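Local coordinates for protein 6-phosphogluconate dehydrogenase (Decarboxylating) (Geobacter metallireducens, PDB 4E21) that probably catalyses the NADP-dependent oxidative decarboxylation of 6-phosphogluconate in the pentose phosphate pathway, at residues Y152-G157 / P168-L173; R70-F75 / Q99-L104; M37-R42 / E62-A67. All blocks are in the same frame, centred on the assembly; numbering follows the deposited sequence.

Contact 1 (Y152-G157 / P168-L173); sequences YCLMIG and PVFRTL
Ile156 meets the Phe170 ring almost squarely from above. Its CB lies on the face of strand 153-157 turned to helix 167-173, and the two branches part from there. CG1, anti to the carbonyl carbon (chi1 -48°), carries the tip and passes 4.1 Å from Phe170 CZ; CG2, the other branch, reaches the same rim atom at 3.9 Å. The tip, CD1, rests over the middle of the ring, 3.4 Å from its centroid and 14° off the normal, a close CH-pi contact. Leu154, two residues earlier on the same strand face, brings CD1 to Phe170 CD1 at 3.7 Å and also to CB of Leu173. Strand and helix run nearly antiparallel, joined by a helical connection along one side of the mixed sheet in the Rossmann-type nucleotide-binding domain. On that side Tyr197 of the next strand also touches Leu154 and Ile156. Were Phe170 an alanine, Ile156 CD1 would probably lose its aromatic platform and a gap would open between strand and helix. Where the strand begins, the backbone takes over: Tyr152 N donates to Leu173 O (2.9 Å, 166°), and Tyr152 CD1 brings its ring edge to the same oxygen.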
loop_
_atom_site.group_PDB
_atom_site.type_symbol
_atom_site.label_atom_id
_atom_site.label_comp_id
_atom_site.label_asym_id
_atom_site.label_seq_id
_atom_site.Cartn_x
_atom_site.Cartn_y
_atom_site.Cartn_z
ATOM N N TYR B 152 -26.352 -16.675 13.084
ATOM C CA TYR B 152 -25.701 -15.426 12.723
ATOM C C TYR B 152 -24.737 -15.090 13.834
ATOM O O TYR B 152 -25.044 -15.295 15.018
ATOM C CB TYR B 152 -26.728 -14.293 12.618
ATOM C CG TYR B 152 -27.867 -14.560 11.652
ATOM C CD1 TYR B 152 -29.034 -15.186 12.077
ATOM C CD2 TYR B 152 -27.772 -14.185 10.311
ATOM C CE1 TYR B 152 -30.077 -15.437 11.192
ATOM C CE2 TYR B 152 -28.803 -14.438 9.416
ATOM C CZ TYR B 152 -29.959 -15.064 9.864
ATOM O OH TYR B 152 -30.995 -15.309 8.981
ATOM N N CYS B 153 -23.566 -14.587 13.465
ATOM C CA CYS B 153 -22.670 -14.004 14.453
ATOM C C CYS B 153 -23.214 -12.617 14.789
ATOM O O CYS B 153 -23.494 -11.840 13.888
ATOM C CB CYS B 153 -21.258 -13.876 13.888
ATOM S SG CYS B 153 -20.135 -13.189 15.095
ATOM N N LEU B 154 -23.365 -12.324 16.077
ATOM C CA LEU B 154 -24.044 -11.103 16.541
ATOM C C LEU B 154 -23.160 -10.271 17.452
ATOM O O LEU B 154 -22.632 -10.758 18.465
ATOM C CB LEU B 154 -25.332 -11.438 17.294
ATOM C CG LEU B 154 -26.388 -12.205 16.504
ATOM C CD1 LEU B 154 -27.654 -12.406 17.340
ATOM C CD2 LEU B 154 -26.712 -11.479 15.225
HETATM N N MSE B 155 -22.995 -9.015 17.076
HETATM C CA MSE B 155 -22.168 -8.101 17.830
HETATM C C MSE B 155 -23.077 -6.980 18.328
HETATM O O MSE B 155 -23.673 -6.237 17.534
HETATM C CB MSE B 155 -21.035 -7.584 16.940
HETATM C CG MSE B 155 -20.046 -8.695 16.511
HETATM SE SE MSE B 155 -19.408 -8.383 14.702
HETATM C CE MSE B 155 -20.563 -9.612 13.711
ATOM N N ILE B 156 -23.188 -6.885 19.654
ATOM C CA ILE B 156 -24.284 -6.171 20.304
ATOM C C ILE B 156 -23.789 -5.009 21.152
ATOM O O ILE B 156 -22.890 -5.178 21.978
ATOM C CB ILE B 156 -25.097 -7.148 21.175
ATOM C CG1 ILE B 156 -25.426 -8.423 20.375
ATOM C CG2 ILE B 156 -26.359 -6.477 21.720
ATOM C CD1 ILE B 156 -25.831 -9.627 21.242
ATOM N N GLY B 157 -24.348 -3.823 20.916
ATOM C CA GLY B 157 -24.066 -2.660 21.748
ATOM C C GLY B 157 -25.326 -2.105 22.411
ATOM O O GLY B 157 -26.427 -2.193 21.858
ATOM N N PRO B 168 -32.611 -14.536 25.214
ATOM C CA PRO B 168 -33.239 -15.670 24.507
ATOM C C PRO B 168 -33.328 -15.473 22.992
ATOM O O PRO B 168 -33.273 -16.438 22.219
ATOM C CB PRO B 168 -34.653 -15.729 25.113
ATOM C CG PRO B 168 -34.511 -15.100 26.446
ATOM C CD PRO B 168 -33.492 -13.992 26.259
ATOM N N VAL B 169 -33.485 -14.226 22.569
ATOM C CA VAL B 169 -33.548 -13.925 21.144
ATOM C C VAL B 169 -32.178 -14.118 20.501
ATOM O O VAL B 169 -32.078 -14.629 19.395
ATOM C CB VAL B 169 -34.065 -12.501 20.884
ATOM C CG1 VAL B 169 -33.909 -12.138 19.413
ATOM C CG2 VAL B 169 -35.526 -12.380 21.341
ATOM N N PHE B 170 -31.127 -13.723 21.209
ATOM C CA PHE B 170 -29.773 -13.859 20.678
ATOM C C PHE B 170 -29.348 -15.326 20.609
ATOM O O PHE B 170 -28.824 -15.781 19.585
ATOM C CB PHE B 170 -28.778 -13.057 21.511
ATOM C CG PHE B 170 -28.992 -11.584 21.440
ATOM C CD1 PHE B 170 -29.402 -10.993 20.259
ATOM C CD2 PHE B 170 -28.773 -10.785 22.549
ATOM C CE1 PHE B 170 -29.598 -9.623 20.192
ATOM C CE2 PHE B 170 -28.947 -9.421 22.479
ATOM C CZ PHE B 170 -29.369 -8.842 21.304
ATOM N N ARG B 171 -29.600 -16.067 21.688
ATOM C CA ARG B 171 -29.327 -17.499 21.711
ATOM C C ARG B 171 -29.920 -18.231 20.523
ATOM O O ARG B 171 -29.248 -19.041 19.883
ATOM C CB ARG B 171 -29.874 -18.111 22.979
ATOM C CG ARG B 171 -28.892 -18.082 24.102
ATOM C CD ARG B 171 -29.526 -18.629 25.348
ATOM N NE ARG B 171 -28.574 -19.503 26.012
ATOM C CZ ARG B 171 -27.621 -19.066 26.822
ATOM N NH1 ARG B 171 -27.509 -17.762 27.071
ATOM N NH2 ARG B 171 -26.788 -19.938 27.385
ATOM N N THR B 172 -31.183 -17.949 20.230
ATOM C CA THR B 172 -31.854 -18.585 19.102
ATOM C C THR B 172 -31.186 -18.209 17.792
ATOM O O THR B 172 -30.964 -19.061 16.929
ATOM C CB THR B 172 -33.338 -18.183 19.042
ATOM O OG1 THR B 172 -33.980 -18.642 20.228
ATOM C CG2 THR B 172 -34.043 -18.786 17.825
ATOM N N LEU B 173 -30.863 -16.926 17.657
ATOM C CA LEU B 173 -30.321 -16.377 16.427
ATOM C C LEU B 173 -28.876 -16.838 16.150
ATOM O O LEU B 173 -28.498 -17.045 15.005
ATOM C CB LEU B 173 -30.368 -14.864 16.507
ATOM C CG LEU B 173 -31.329 -14.106 15.588
ATOM C CD1 LEU B 173 -32.458 -14.956 15.108
ATOM C CD2 LEU B 173 -31.822 -12.832 16.275
#

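Contact 2 (R70-F75 / Q99-L104); sequences RSIEEF and QRMTPL
Ile72 lies between two different surfaces of 99-104, and its branches divide the work. CG1 stands anti to the backbone N (chi1 -170°), which carries it and CD1 onto the CB of Met101, a selenomethionine; the CG1 to CB separation is 3.4 Å, and the two side chains meet at roughly a right angle. CG2 faces the guanidinium of Arg100, over the centre of one of its faces and 3.8 Å from CZ, while the two chains run alongside each other, pointing opposite ways. The same methyl also approaches Leu104 CD2 at 4.1 Å, so that one carbon lies against both a charged and an aliphatic neighbour.

Arg100 reaches this position through a bend at chi2 (62°), and the Glu73 chain is bent at chi2 as well. Glu73 and Arg100 lie nearly perpendicular, and Glu73 OE2 comes within 2.9 Å of Arg100 NH2 in a salt bridge. Carboxylate and guanidinium planes are 57° apart, and the N-H points poorly at the oxygen, so the hydrogen bond within the ion pair is weak. The ion pair lies at the more exposed margin of the contact, whereas Ile72 and Met101 are buried. Glu73 CG adds a looser approach to Leu104 CD2.

Just before the helix, Ser71 is the N-cap, its OG accepting from Glu74 N at 3.1 Å and fixing the first turn from which Ile72 and Glu73 project. The contact thus joins the start of helix 72-78 to the last turn of helix 94-101 and the 3-10 turn 102-104 that follows. Both elements pack on parallel strands of the Rossmann-type sheet: Ile72 and Met101 both touch Ile28 of strand 24-28, and Met101 continues onto Val85 and Leu87 of strand 84-87.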
loop_
_atom_site.group_PDB
_atom_site.type_symbol
_atom_site.label_atom_id
_atom_site.label_comp_id
_atom_site.label_asym_id
_atom_site.label_seq_id
_atom_site.Cartn_x
_atom_site.Cartn_y
_atom_site.Cartn_z
ATOM N N ARG B 70 -50.670 -4.319 8.632
ATOM C CA ARG B 70 -50.760 -3.471 7.444
ATOM C C ARG B 70 -50.422 -2.018 7.697
ATOM O O ARG B 70 -50.543 -1.186 6.806
ATOM C CB ARG B 70 -52.128 -3.577 6.767
ATOM C CG ARG B 70 -53.236 -4.056 7.670
ATOM C CD ARG B 70 -53.483 -5.552 7.487
ATOM N NE ARG B 70 -54.589 -6.003 8.334
ATOM C CZ ARG B 70 -54.473 -6.911 9.302
ATOM N NH1 ARG B 70 -53.295 -7.497 9.534
ATOM N NH2 ARG B 70 -55.541 -7.249 10.027
ATOM N N SER B 71 -49.980 -1.710 8.906
ATOM C CA SER B 71 -49.575 -0.350 9.203
ATOM C C SER B 71 -48.691 -0.371 10.421
ATOM O O SER B 71 -48.740 -1.305 11.213
ATOM C CB SER B 71 -50.802 0.525 9.484
ATOM O OG SER B 71 -51.452 0.128 10.685
ATOM N N ILE B 72 -47.888 0.664 10.584
ATOM C CA ILE B 72 -47.127 0.779 11.809
ATOM C C ILE B 72 -48.063 0.679 13.027
ATOM O O ILE B 72 -47.709 0.064 14.044
ATOM C CB ILE B 72 -46.292 2.072 11.846
ATOM C CG1 ILE B 72 -45.337 2.020 13.036
ATOM C CG2 ILE B 72 -47.180 3.317 11.827
ATOM C CD1 ILE B 72 -44.333 0.853 12.910
ATOM N N GLU B 73 -49.267 1.245 12.900
ATOM C CA GLU B 73 -50.227 1.276 14.008
ATOM C C GLU B 73 -50.664 -0.111 14.468
ATOM O O GLU B 73 -50.547 -0.445 15.651
ATOM C CB GLU B 73 -51.447 2.135 13.659
ATOM C CG GLU B 73 -51.179 3.640 13.687
ATOM C CD GLU B 73 -50.466 4.139 12.431
ATOM O OE1 GLU B 73 -50.211 3.317 11.520
ATOM O OE2 GLU B 73 -50.166 5.357 12.357
ATOM N N GLU B 74 -51.165 -0.921 13.537
ATOM C CA GLU B 74 -51.534 -2.296 13.865
ATOM C C GLU B 74 -50.329 -3.087 14.386
ATOM O O GLU B 74 -50.453 -3.927 15.287
ATOM C CB GLU B 74 -52.123 -3.016 12.653
ATOM C CG GLU B 74 -52.700 -4.370 13.037
ATOM C CD GLU B 74 -52.930 -5.287 11.858
ATOM O OE1 GLU B 74 -52.885 -4.795 10.709
ATOM O OE2 GLU B 74 -53.146 -6.502 12.088
ATOM N N PHE B 75 -49.166 -2.825 13.801
ATOM C CA PHE B 75 -47.942 -3.463 14.243
ATOM C C PHE B 75 -47.722 -3.205 15.737
ATOM O O PHE B 75 -47.628 -4.137 16.527
ATOM C CB PHE B 75 -46.759 -2.952 13.419
ATOM C CG PHE B 75 -45.441 -3.527 13.821
ATOM C CD1 PHE B 75 -45.077 -4.815 13.427
ATOM C CD2 PHE B 75 -44.546 -2.781 14.576
ATOM C CE1 PHE B 75 -43.840 -5.364 13.780
ATOM C CE2 PHE B 75 -43.301 -3.313 14.935
ATOM C CZ PHE B 75 -42.947 -4.615 14.538
ATOM N N GLN B 99 -38.926 8.083 13.732
ATOM C CA GLN B 99 -39.827 9.226 13.827
ATOM C C GLN B 99 -41.281 8.766 13.766
ATOM O O GLN B 99 -42.113 9.194 14.564
ATOM C CB GLN B 99 -39.547 10.233 12.703
ATOM C CG GLN B 99 -38.375 11.181 12.991
ATOM C CD GLN B 99 -37.681 11.699 11.720
ATOM O OE1 GLN B 99 -38.210 11.573 10.609
ATOM N NE2 GLN B 99 -36.490 12.282 11.886
ATOM N N ARG B 100 -41.559 7.878 12.823
ATOM C CA ARG B 100 -42.892 7.348 12.576
ATOM C C ARG B 100 -43.443 6.432 13.682
ATOM O O ARG B 100 -44.608 6.560 14.061
ATOM C CB ARG B 100 -42.931 6.609 11.225
ATOM C CG ARG B 100 -44.333 6.223 10.775
ATOM C CD ARG B 100 -45.226 7.484 10.572
ATOM N NE ARG B 100 -46.657 7.217 10.745
ATOM C CZ ARG B 100 -47.419 6.569 9.862
ATOM N NH1 ARG B 100 -46.898 6.098 8.729
ATOM N NH2 ARG B 100 -48.712 6.383 10.119
HETATM N N MSE B 101 -42.643 5.504 14.199
HETATM C CA MSE B 101 -43.205 4.562 15.159
HETATM C C MSE B 101 -43.041 4.898 16.655
HETATM O O MSE B 101 -43.814 4.406 17.487
HETATM C CB MSE B 101 -42.717 3.150 14.887
HETATM C CG MSE B 101 -41.457 2.833 15.578
HETATM SE SE MSE B 101 -41.039 0.939 15.544
HETATM C CE MSE B 101 -39.134 1.278 15.686
ATOM N N THR B 102 -42.051 5.718 16.997
ATOM C CA THR B 102 -41.787 6.059 18.394
ATOM C C THR B 102 -42.995 6.642 19.179
ATOM O O THR B 102 -43.169 6.320 20.362
ATOM C CB THR B 102 -40.530 6.954 18.521
ATOM O OG1 THR B 102 -39.378 6.181 18.168
ATOM C CG2 THR B 102 -40.356 7.488 19.939
ATOM N N PRO B 103 -43.828 7.485 18.531
ATOM C CA PRO B 103 -45.052 7.989 19.186
ATOM C C PRO B 103 -46.042 6.900 19.590
ATOM O O PRO B 103 -46.882 7.157 20.448
ATOM C CB PRO B 103 -45.678 8.893 18.121
ATOM C CG PRO B 103 -44.497 9.352 17.276
ATOM C CD PRO B 103 -43.570 8.158 17.242
ATOM N N LEU B 104 -45.951 5.714 18.990
ATOM C CA LEU B 104 -46.788 4.583 19.388
ATOM C C LEU B 104 -46.106 3.676 20.402
ATOM O O LEU B 104 -46.732 2.767 20.931
ATOM C CB LEU B 104 -47.218 3.729 18.189
ATOM C CG LEU B 104 -48.235 4.218 17.142
ATOM C CD1 LEU B 104 -48.915 5.497 17.582
ATOM C CD2 LEU B 104 -47.552 4.398 15.762
#

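Contact 3 (M37-R42 / E62-A67); sequences MVRRLR and EREGIA
A Schellman motif closes helix 55-63, and a carbonyl of its turn is gripped by Arg42 of helix 32-43, which follows the first strand of the Rossmann-type fold and its probable GxGxxG turn. Gly65 has the positive phi of the motif (75°), a conformation that by itself favours glycine. Arg42 extends toward this turn, its CG anti to the backbone N and the chain straight from CG to NE. The guanidinium meets Glu64 O end-on: NH1 donates at 2.8 Å and NH2 at 2.9 Å, the latter in the carbonyl plane on a lone pair. A water accepts weakly from Arg42 NE and donates to Gly65 O at 2.6 Å, bridging the arginine to the next carbonyl. Ile66 CG1 lies over one face of the guanidinium, offset toward its rim and 3.9 Å from NH1. Farther in, Ile66 CD1 packs on Val38 CG1 at 3.6 Å, and both residues touch Val50 of strand 47-51.

The side chain of Glu64 turns to a second arginine. Arg39 takes the carboxylate side-on: NE donates to the syn lone pair of OE2 at 2.8 Å, and NH2 donates to OE1 at 3.3 Å. The two flat groups are turned 59° apart, so the oxygens lie somewhat out of the guanidinium plane. Arg39 NH1 has its own salt bridge with Asp36, one turn earlier on the helix.

Glu64 is therefore held at both its backbone oxygen and its carboxylate, by arginines three residues apart on one helix. Arg39 is shared between Asp36 and Glu64, and the nearby Arg42 probably helps offset the second negative charge; its positive group beside the carbonyls at a helix C terminus is likely to be electrostatically favourable.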
loop_
_atom_site.group_PDB
_atom_site.type_symbol
_atom_site.label_atom_id
_atom_site.label_comp_id
_atom_site.label_asym_id
_atom_site.label_seq_id
_atom_site.Cartn_x
_atom_site.Cartn_y
_atom_site.Cartn_z
HETATM N N MSE B 37 -34.380 -14.199 9.592
HETATM C CA MSE B 37 -34.268 -14.155 11.046
HETATM C C MSE B 37 -35.614 -14.468 11.677
HETATM O O MSE B 37 -35.664 -15.105 12.721
HETATM C CB MSE B 37 -33.740 -12.807 11.524
HETATM C CG MSE B 37 -32.457 -12.418 10.837
HETATM SE SE MSE B 37 -31.795 -10.689 11.384
HETATM C CE MSE B 37 -30.814 -11.222 12.971
ATOM N N VAL B 38 -36.699 -14.029 11.040
ATOM C CA VAL B 38 -38.036 -14.368 11.530
ATOM C C VAL B 38 -38.232 -15.874 11.409
ATOM O O VAL B 38 -38.698 -16.514 12.353
ATOM C CB VAL B 38 -39.163 -13.628 10.778
ATOM C CG1 VAL B 38 -40.494 -14.254 11.107
ATOM C CG2 VAL B 38 -39.164 -12.153 11.149
ATOM N N ARG B 39 -37.839 -16.444 10.265
ATOM C CA ARG B 39 -37.993 -17.886 10.075
ATOM C C ARG B 39 -37.199 -18.634 11.121
ATOM O O ARG B 39 -37.683 -19.601 11.701
ATOM C CB ARG B 39 -37.587 -18.323 8.677
ATOM C CG ARG B 39 -38.502 -17.817 7.594
ATOM C CD ARG B 39 -37.964 -18.180 6.228
ATOM N NE ARG B 39 -38.717 -17.525 5.167
ATOM C CZ ARG B 39 -38.223 -16.594 4.360
ATOM N NH1 ARG B 39 -36.959 -16.208 4.476
ATOM N NH2 ARG B 39 -38.994 -16.054 3.426
ATOM N N ARG B 40 -35.984 -18.166 11.390
ATOM C CA ARG B 40 -35.152 -18.803 12.402
ATOM C C ARG B 40 -35.747 -18.602 13.791
ATOM O O ARG B 40 -35.820 -19.536 14.587
ATOM C CB ARG B 40 -33.698 -18.303 12.344
ATOM C CG ARG B 40 -32.795 -18.983 13.373
ATOM C CD ARG B 40 -31.333 -18.779 13.077
ATOM N NE ARG B 40 -30.462 -19.448 14.042
ATOM C CZ ARG B 40 -29.896 -20.634 13.846
ATOM N NH1 ARG B 40 -30.121 -21.296 12.718
ATOM N NH2 ARG B 40 -29.106 -21.160 14.777
ATOM N N LEU B 41 -36.154 -17.371 14.073
ATOM C CA LEU B 41 -36.814 -17.015 15.335
ATOM C C LEU B 41 -38.037 -17.911 15.587
ATOM O O LEU B 41 -38.154 -18.528 16.647
ATOM C CB LEU B 41 -37.264 -15.556 15.272
ATOM C CG LEU B 41 -36.576 -14.418 16.026
ATOM C CD1 LEU B 41 -35.284 -14.837 16.702
ATOM C CD2 LEU B 41 -36.390 -13.210 15.099
ATOM N N ARG B 42 -38.943 -17.969 14.610
ATOM C CA ARG B 42 -40.138 -18.807 14.708
ATOM C C ARG B 42 -39.756 -20.263 14.965
ATOM O O ARG B 42 -40.165 -20.870 15.960
ATOM C CB ARG B 42 -40.943 -18.712 13.417
ATOM C CG ARG B 42 -42.195 -19.581 13.376
ATOM C CD ARG B 42 -42.600 -19.793 11.918
ATOM N NE ARG B 42 -44.033 -20.013 11.714
ATOM C CZ ARG B 42 -44.586 -20.195 10.513
ATOM N NH1 ARG B 42 -43.819 -20.185 9.425
ATOM N NH2 ARG B 42 -45.900 -20.394 10.391
ATOM N N GLU B 62 -46.863 -13.790 5.394
ATOM C CA GLU B 62 -48.186 -14.207 5.849
ATOM C C GLU B 62 -48.573 -15.561 5.255
ATOM O O GLU B 62 -49.102 -16.421 5.967
ATOM C CB GLU B 62 -49.242 -13.131 5.570
ATOM C CG GLU B 62 -49.548 -12.285 6.811
ATOM C CD GLU B 62 -50.336 -11.016 6.515
ATOM O OE1 GLU B 62 -50.449 -10.642 5.323
ATOM O OE2 GLU B 62 -50.836 -10.390 7.484
ATOM N N ARG B 63 -48.281 -15.753 3.965
ATOM C CA ARG B 63 -48.444 -17.057 3.325
ATOM C C ARG B 63 -47.652 -18.140 4.069
ATOM O O ARG B 63 -48.123 -19.267 4.215
ATOM C CB ARG B 63 -48.025 -17.013 1.854
ATOM C CG ARG B 63 -49.046 -16.378 0.933
ATOM C CD ARG B 63 -48.601 -16.437 -0.521
ATOM N NE ARG B 63 -49.344 -15.492 -1.354
ATOM C CZ ARG B 63 -48.940 -14.247 -1.609
ATOM N NH1 ARG B 63 -47.796 -13.800 -1.102
ATOM N NH2 ARG B 63 -49.673 -13.445 -2.376
ATOM N N GLU B 64 -46.457 -17.801 4.548
ATOM C CA GLU B 64 -45.719 -18.729 5.399
ATOM C C GLU B 64 -46.377 -18.923 6.770
ATOM O O GLU B 64 -45.894 -19.700 7.593
ATOM C CB GLU B 64 -44.261 -18.291 5.559
ATOM C CG GLU B 64 -43.334 -18.874 4.508
ATOM C CD GLU B 64 -41.931 -18.290 4.564
ATOM O OE1 GLU B 64 -41.800 -17.061 4.753
ATOM O OE2 GLU B 64 -40.959 -19.057 4.404
ATOM N N GLY B 65 -47.479 -18.218 7.011
ATOM C CA GLY B 65 -48.177 -18.330 8.274
ATOM C C GLY B 65 -47.483 -17.608 9.415
ATOM O O GLY B 65 -47.439 -18.120 10.538
ATOM N N ILE B 66 -46.933 -16.426 9.128
ATOM C CA ILE B 66 -46.431 -15.530 10.180
ATOM C C ILE B 66 -47.324 -14.292 10.311
ATOM O O ILE B 66 -47.739 -13.712 9.303
ATOM C CB ILE B 66 -44.976 -15.073 9.932
ATOM C CG1 ILE B 66 -44.086 -16.257 9.575
ATOM C CG2 ILE B 66 -44.423 -14.387 11.163
ATOM C CD1 ILE B 66 -42.849 -15.836 8.821
ATOM N N ALA B 67 -47.618 -13.892 11.548
ATOM C CA ALA B 67 -48.518 -12.761 11.786
ATOM C C ALA B 67 -48.005 -11.502 11.098
ATOM O O ALA B 67 -46.827 -11.173 11.202
ATOM C CB ALA B 67 -48.706 -12.518 13.279
HETATM O O HOH W 1 -46.542 -18.756 12.900
#

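How the contacts relate
From the N terminus, contact 3 comes first: helix 32-43 leads through strand 47-51 into helix 55-63, whose end returns to the earlier helix. The chain then enters helix 72-78 almost at once, and contact 2 closes the next excursion, through strand 84-87 to the end of helix 94-101. Contact 1 closes last and is the shortest loop, from strand 153-157 to helix 167-173. The three follow in series, neither nesting nor crossing, within one nucleotide-binding domain. Contacts 1 and 3 touch, with Leu173 packed on Leu41 and Arg40 NE near Thr172 O, whereas contacts 1 and 2 stay about 13 Å apart at their nearest atoms.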